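Local coordinates for activated BY transcription factor SSRB (Salmonella enterica, PDB 2WNW), which belongs to glycoside hydrolase family 30, combining a TIM barrel with a beta-sandwich domain, at residues Leu290-Gly295 with Ser326-Trp331; Ile34-Arg39 with Cys419-Gly424. All coordinates share one frame; numbering follows the deposited sequence.

From the N terminus the chain first lays down strands of the beta-sandwich, among them strand 33-37, whose parallel partner comes some 380 residues later. The eight-stranded barrel follows, and its last two strands, 289-294 and 327-330, pair in contact 1, closing a short loop that holds helix 305-322. Only after the barrel is complete does strand 417-423 return to strand 33-37 in contact 2, a closure within which contact 1 falls entirely. The two do not cross or touch: their centres are 27 Å apart and their nearest atoms about 17 Å. Contact 1 joins neighbouring barrel strands, whereas contact 2 joins an N-terminal strand to a C-terminal one within the sandwich.

Contact 1 (Leu290-Gly295 with Ser326-Trp331); sequences LLFSEG and SGFIDW. With GOL (glycerol), chain F.
Glu-294 and Trp-331 lie side by side and point the same way, the carboxylate stacked on the indole with their planes only 15° apart. Carbon CD of Glu-294 sits over one ring face, offset toward the rim, and its CG comes 3.8 Å from CG of Trp-331. With CG of Glu-294 anti to the backbone N (chi1 -171°) and the chain extended beyond it, the carboxylate is carried out over the indole. Both side chains reach the glycerol: Trp-331 NE1 donates to its O1 at 3.0 Å, while its O3 lies 2.5 Å from Glu-294 OE2, with OE1 also near enough to compete for the proton.

Another side-by-side pair lies further back along the strands. The rings of Phe-292 and Phe-328 are nearly parallel, at 9°, but slid so far apart that they barely overlap; Phe-292 CD2 meets Phe-328 CD1 at 3.4 Å. Helix 305-322, the connection of this beta-alpha-beta unit, packs against both rings. Among the other side chains, Leu-291 CD2 touches Ile-329 CD1.

The backbones are joined by Ser-326 N to Leu-290 O at 2.8 Å, then by Phe-292 N to Gly-327 O and Ile-329 N to Phe-292 O, each at 3.0 Å. Further on, Trp-331 N reaches Gly-295 O at 3.2 Å. Asp-330 OD1 is hydrogen-bonded to Tyr-313 OH.

These are the last two strands of the TIM barrel. Glu-294 also forms a salt bridge with Arg-87 and a hydrogen bond with Tyr-270, and Asp-94, Trp-144 and Glu-196 bind the same glycerol. The stack, together with Arg-87 and Tyr-270, probably limits rotation of the Glu-294 carboxylate; it and the indole N-H meet the glycerol together.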
loop_
_atom_site.group_PDB
_atom_site.type_symbol
_atom_site.label_atom_id
_atom_site.label_comp_id
_atom_site.label_asym_id
_atom_site.label_seq_id
_atom_site.Cartn_x
_atom_site.Cartn_y
_atom_site.Cartn_z
ATOM N N LEU A 290 -15.380 -3.615 5.831
ATOM C CA LEU A 290 -14.249 -3.477 6.743
ATOM C C LEU A 290 -14.327 -2.059 7.294
ATOM O O LEU A 290 -13.778 -1.119 6.728
ATOM C CB LEU A 290 -12.938 -3.700 5.988
ATOM C CG LEU A 290 -12.861 -5.055 5.271
ATOM C CD1 LEU A 290 -11.570 -5.139 4.464
ATOM C CD2 LEU A 290 -12.930 -6.189 6.290
ATOM N N LEU A 291 -15.021 -1.932 8.415
ATOM C CA LEU A 291 -15.269 -0.647 9.051
ATOM C C LEU A 291 -14.300 -0.213 10.146
ATOM O O LEU A 291 -14.003 -0.983 11.060
ATOM C CB LEU A 291 -16.689 -0.672 9.626
ATOM C CG LEU A 291 -17.193 0.477 10.498
ATOM C CD1 LEU A 291 -17.378 1.725 9.651
ATOM C CD2 LEU A 291 -18.509 0.068 11.150
ATOM N N PHE A 292 -13.810 1.022 10.053
ATOM C CA PHE A 292 -12.942 1.552 11.102
ATOM C C PHE A 292 -13.950 2.059 12.127
ATOM O O PHE A 292 -14.666 3.032 11.873
ATOM C CB PHE A 292 -12.088 2.721 10.608
ATOM C CG PHE A 292 -11.322 3.393 11.709
ATOM C CD1 PHE A 292 -10.202 2.784 12.265
ATOM C CD2 PHE A 292 -11.764 4.599 12.245
ATOM C CE1 PHE A 292 -9.533 3.367 13.350
ATOM C CE2 PHE A 292 -11.102 5.187 13.329
ATOM C CZ PHE A 292 -9.983 4.562 13.880
ATOM N N SER A 293 -14.008 1.413 13.286
ATOM C CA SER A 293 -14.999 1.782 14.289
ATOM C C SER A 293 -14.562 2.607 15.490
ATOM O O SER A 293 -15.413 3.114 16.217
ATOM C CB SER A 293 -15.692 0.520 14.801
ATOM O OG SER A 293 -14.750 -0.329 15.431
ATOM N N GLU A 294 -13.263 2.730 15.731
ATOM C CA GLU A 294 -12.827 3.508 16.881
ATOM C C GLU A 294 -11.338 3.814 16.918
ATOM O O GLU A 294 -10.504 2.976 16.591
ATOM C CB GLU A 294 -13.203 2.792 18.181
ATOM C CG GLU A 294 -12.978 3.642 19.422
ATOM C CD GLU A 294 -12.774 2.811 20.671
ATOM O OE1 GLU A 294 -13.662 1.997 21.002
ATOM O OE2 GLU A 294 -11.721 2.978 21.322
ATOM N N GLY A 295 -11.026 5.032 17.341
ATOM C CA GLY A 295 -9.652 5.461 17.463
ATOM C C GLY A 295 -9.634 6.796 18.182
ATOM O O GLY A 295 -10.609 7.550 18.127
ATOM N N SER A 326 -14.478 0.625 4.674
ATOM C CA SER A 326 -15.843 1.009 4.305
ATOM C C SER A 326 -16.431 2.191 5.076
ATOM O O SER A 326 -17.540 2.632 4.780
ATOM C CB SER A 326 -16.782 -0.193 4.465
ATOM O OG SER A 326 -16.878 -0.589 5.826
ATOM N N GLY A 327 -15.709 2.701 6.068
ATOM C CA GLY A 327 -16.238 3.816 6.834
ATOM C C GLY A 327 -15.349 4.215 7.990
ATOM O O GLY A 327 -14.483 3.444 8.406
ATOM N N PHE A 328 -15.578 5.416 8.516
ATOM C CA PHE A 328 -14.785 5.953 9.614
ATOM C C PHE A 328 -15.629 6.445 10.782
ATOM O O PHE A 328 -16.533 7.268 10.609
ATOM C CB PHE A 328 -13.923 7.115 9.097
ATOM C CG PHE A 328 -13.271 7.940 10.186
ATOM C CD1 PHE A 328 -12.032 7.578 10.709
ATOM C CD2 PHE A 328 -13.899 9.081 10.683
ATOM C CE1 PHE A 328 -11.423 8.340 11.709
ATOM C CE2 PHE A 328 -13.300 9.855 11.687
ATOM C CZ PHE A 328 -12.056 9.480 12.199
ATOM N N ILE A 329 -15.332 5.934 11.971
ATOM C CA ILE A 329 -16.019 6.370 13.173
ATOM C C ILE A 329 -14.982 6.666 14.250
ATOM O O ILE A 329 -14.272 5.771 14.720
ATOM C CB ILE A 329 -16.999 5.321 13.726
ATOM C CG1 ILE A 329 -17.961 4.860 12.625
ATOM C CG2 ILE A 329 -17.811 5.945 14.865
ATOM C CD1 ILE A 329 -18.965 3.815 13.088
ATOM N N ASP A 330 -14.897 7.939 14.614
ATOM C CA ASP A 330 -13.982 8.415 15.643
ATOM C C ASP A 330 -14.548 7.975 16.994
ATOM O O ASP A 330 -15.695 7.537 17.076
ATOM C CB ASP A 330 -13.904 9.943 15.558
ATOM C CG ASP A 330 -12.995 10.561 16.607
ATOM O OD1 ASP A 330 -11.972 9.942 16.976
ATOM O OD2 ASP A 330 -13.300 11.689 17.046
ATOM N N TRP A 331 -13.741 8.071 18.044
ATOM C CA TRP A 331 -14.196 7.703 19.383
ATOM C C TRP A 331 -14.993 8.914 19.890
ATOM O O TRP A 331 -15.653 9.585 19.091
ATOM C CB TRP A 331 -12.979 7.403 20.268
ATOM C CG TRP A 331 -13.237 6.757 21.624
ATOM C CD1 TRP A 331 -12.352 6.701 22.664
ATOM C CD2 TRP A 331 -14.423 6.069 22.072
ATOM N NE1 TRP A 331 -12.907 6.029 23.727
ATOM C CE2 TRP A 331 -14.175 5.631 23.395
ATOM C CE3 TRP A 331 -15.667 5.782 21.489
ATOM C CZ2 TRP A 331 -15.124 4.922 24.147
ATOM C CZ3 TRP A 331 -16.617 5.075 22.238
ATOM C CH2 TRP A 331 -16.336 4.655 23.555
HETATM C C1 GOL F . -11.164 3.022 24.780
HETATM O O1 GOL F . -11.380 4.195 25.561
HETATM C C2 GOL F . -12.484 2.217 24.697
HETATM O O2 GOL F . -12.961 1.920 25.970
HETATM C C3 GOL F . -12.311 0.851 24.027
HETATM O O3 GOL F . -11.840 0.893 22.718
#

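Contact 2 (Ile34-Arg39 with Cys419-Gly424); sequences ISVLPR and CRVLDG
Ile-34 bonds strand 417-423 through both of its backbone polar atoms: its N donates to Arg-420 O at 3.0 Å, and its O accepts from Leu-422 N at 2.9 Å. Val-36 N then donates to Leu-422 O, also at 2.9 Å, and all three bonds are close to straight at hydrogen. Beyond them the strands part, and a water bridges the gap, donating to Val-36 O at 2.8 Å and accepting from Gly-424 N at 2.9 Å. Outward, backbone bonds link Ser-35 with Ser-387, Leu-37 with Leu-385 and Val-421 with Ile-428.

The charged side chains find their partners elsewhere. Arg-420 forms salt bridges with Glu-427 and Asp-29, its NH2 also bonding Ser-31 O, and Asp-423 OD1 accepts from Trp-442 NE1. The Asp-423 side chain crosses that of Val-36 at about a right angle, its CB 3.5 Å from Val-36 CG2, and its OD2 lies 3.7 Å from Pro-38 CD. Ile-34 CD1 meets Cys-419 SG at 3.7 Å; with CG1 beside the backbone N (chi1 -77°), the branch extends toward the cysteine.

Arg-39, where the chain turns a corner, forms salt bridges with Asp-247 and Glu-250 of the second subunit. Within the sandwich domain, this parallel pair is flanked by antiparallel neighbours, strand 382-388 beside strand 33-37 and strand 426-432 beside strand 417-423, while strand 405-411 packs against Ile-34 and Val-421.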
loop_
_atom_site.group_PDB
_atom_site.type_symbol
_atom_site.label_atom_id
_atom_site.label_comp_id
_atom_site.label_asym_id
_atom_site.label_seq_id
_atom_site.Cartn_x
_atom_site.Cartn_y
_atom_site.Cartn_z
ATOM N N ILE A 34 0.510 12.689 -9.043
ATOM C CA ILE A 34 -0.417 11.965 -8.190
ATOM C C ILE A 34 -1.466 11.715 -9.259
ATOM O O ILE A 34 -2.223 12.614 -9.629
ATOM C CB ILE A 34 -1.010 12.797 -7.039
ATOM C CG1 ILE A 34 0.030 12.933 -5.920
ATOM C CG2 ILE A 34 -2.267 12.098 -6.502
ATOM C CD1 ILE A 34 -0.479 13.619 -4.661
ATOM N N SER A 35 -1.454 10.506 -9.803
ATOM C CA SER A 35 -2.377 10.136 -10.864
ATOM C C SER A 35 -3.710 9.667 -10.313
ATOM O O SER A 35 -3.756 8.877 -9.370
ATOM C CB SER A 35 -1.769 9.025 -11.719
ATOM O OG SER A 35 -0.498 9.405 -12.216
ATOM N N VAL A 36 -4.794 10.160 -10.901
ATOM C CA VAL A 36 -6.126 9.763 -10.477
ATOM C C VAL A 36 -6.877 9.182 -11.667
ATOM O O VAL A 36 -6.832 9.730 -12.773
ATOM C CB VAL A 36 -6.923 10.953 -9.880
ATOM C CG1 VAL A 36 -6.214 11.477 -8.643
ATOM C CG2 VAL A 36 -7.080 12.065 -10.911
ATOM N N LEU A 37 -7.541 8.054 -11.441
ATOM C CA LEU A 37 -8.307 7.387 -12.487
ATOM C C LEU A 37 -9.725 7.170 -11.977
ATOM O O LEU A 37 -10.085 6.074 -11.551
ATOM C CB LEU A 37 -7.669 6.044 -12.852
ATOM C CG LEU A 37 -6.280 6.084 -13.495
ATOM C CD1 LEU A 37 -5.238 6.397 -12.434
ATOM C CD2 LEU A 37 -5.976 4.742 -14.152
ATOM N N PRO A 38 -10.550 8.227 -12.012
ATOM C CA PRO A 38 -11.942 8.196 -11.555
ATOM C C PRO A 38 -12.785 7.070 -12.139
ATOM O O PRO A 38 -13.690 6.567 -11.476
ATOM C CB PRO A 38 -12.467 9.572 -11.963
ATOM C CG PRO A 38 -11.255 10.435 -11.878
ATOM C CD PRO A 38 -10.194 9.571 -12.508
ATOM N N ARG A 39 -12.490 6.667 -13.372
ATOM C CA ARG A 39 -13.262 5.609 -14.017
ATOM C C ARG A 39 -13.076 4.241 -13.377
ATOM O O ARG A 39 -13.882 3.340 -13.596
ATOM C CB ARG A 39 -12.927 5.525 -15.512
ATOM C CG ARG A 39 -11.539 5.002 -15.829
ATOM C CD ARG A 39 -11.303 4.986 -17.333
ATOM N NE ARG A 39 -9.955 4.546 -17.677
ATOM C CZ ARG A 39 -8.848 5.214 -17.371
ATOM N NH1 ARG A 39 -8.924 6.360 -16.709
ATOM N NH2 ARG A 39 -7.663 4.736 -17.730
ATOM N N CYS A 419 3.318 18.534 -6.126
ATOM C CA CYS A 419 2.746 17.407 -6.837
ATOM C C CYS A 419 1.816 17.941 -7.905
ATOM O O CYS A 419 1.365 19.086 -7.838
ATOM C CB CYS A 419 1.975 16.490 -5.884
ATOM S SG CYS A 419 0.473 17.189 -5.174
ATOM N N ARG A 420 1.560 17.121 -8.910
ATOM C CA ARG A 420 0.654 17.508 -9.967
ATOM C C ARG A 420 -0.451 16.473 -10.004
ATOM O O ARG A 420 -0.201 15.307 -10.315
ATOM C CB ARG A 420 1.368 17.542 -11.319
ATOM C CG ARG A 420 2.291 18.730 -11.526
ATOM C CD ARG A 420 2.735 18.789 -12.983
ATOM N NE ARG A 420 3.657 17.712 -13.313
ATOM C CZ ARG A 420 3.716 17.104 -14.494
ATOM N NH1 ARG A 420 2.895 17.455 -15.475
ATOM N NH2 ARG A 420 4.613 16.151 -14.697
ATOM N N VAL A 421 -1.665 16.880 -9.655
ATOM C CA VAL A 421 -2.790 15.958 -9.700
ATOM C C VAL A 421 -3.104 15.810 -11.181
ATOM O O VAL A 421 -3.464 16.782 -11.848
ATOM C CB VAL A 421 -4.015 16.517 -8.960
ATOM C CG1 VAL A 421 -5.187 15.549 -9.087
ATOM C CG2 VAL A 421 -3.666 16.740 -7.491
ATOM N N LEU A 422 -2.958 14.591 -11.686
ATOM C CA LEU A 422 -3.176 14.313 -13.095
ATOM C C LEU A 422 -4.414 13.452 -13.319
ATOM O O LEU A 422 -4.477 12.311 -12.869
ATOM C CB LEU A 422 -1.920 13.634 -13.662
ATOM C CG LEU A 422 -1.700 13.399 -15.162
ATOM C CD1 LEU A 422 -2.484 12.198 -15.625
ATOM C CD2 LEU A 422 -2.078 14.649 -15.943
ATOM N N ASP A 423 -5.398 14.024 -14.007
ATOM C CA ASP A 423 -6.649 13.340 -14.320
ATOM C C ASP A 423 -6.809 13.314 -15.837
ATOM O O ASP A 423 -7.325 14.264 -16.432
ATOM C CB ASP A 423 -7.825 14.086 -13.689
ATOM C CG ASP A 423 -9.168 13.465 -14.031
ATOM O OD1 ASP A 423 -10.201 14.068 -13.676
ATOM O OD2 ASP A 423 -9.200 12.378 -14.648
ATOM N N GLY A 424 -6.366 12.229 -16.459
ATOM C CA GLY A 424 -6.469 12.127 -17.904
ATOM C C GLY A 424 -5.523 13.106 -18.571
ATOM O O GLY A 424 -4.317 13.067 -18.330
HETATM O O HOH W 1 -5.329 9.890 -15.128
#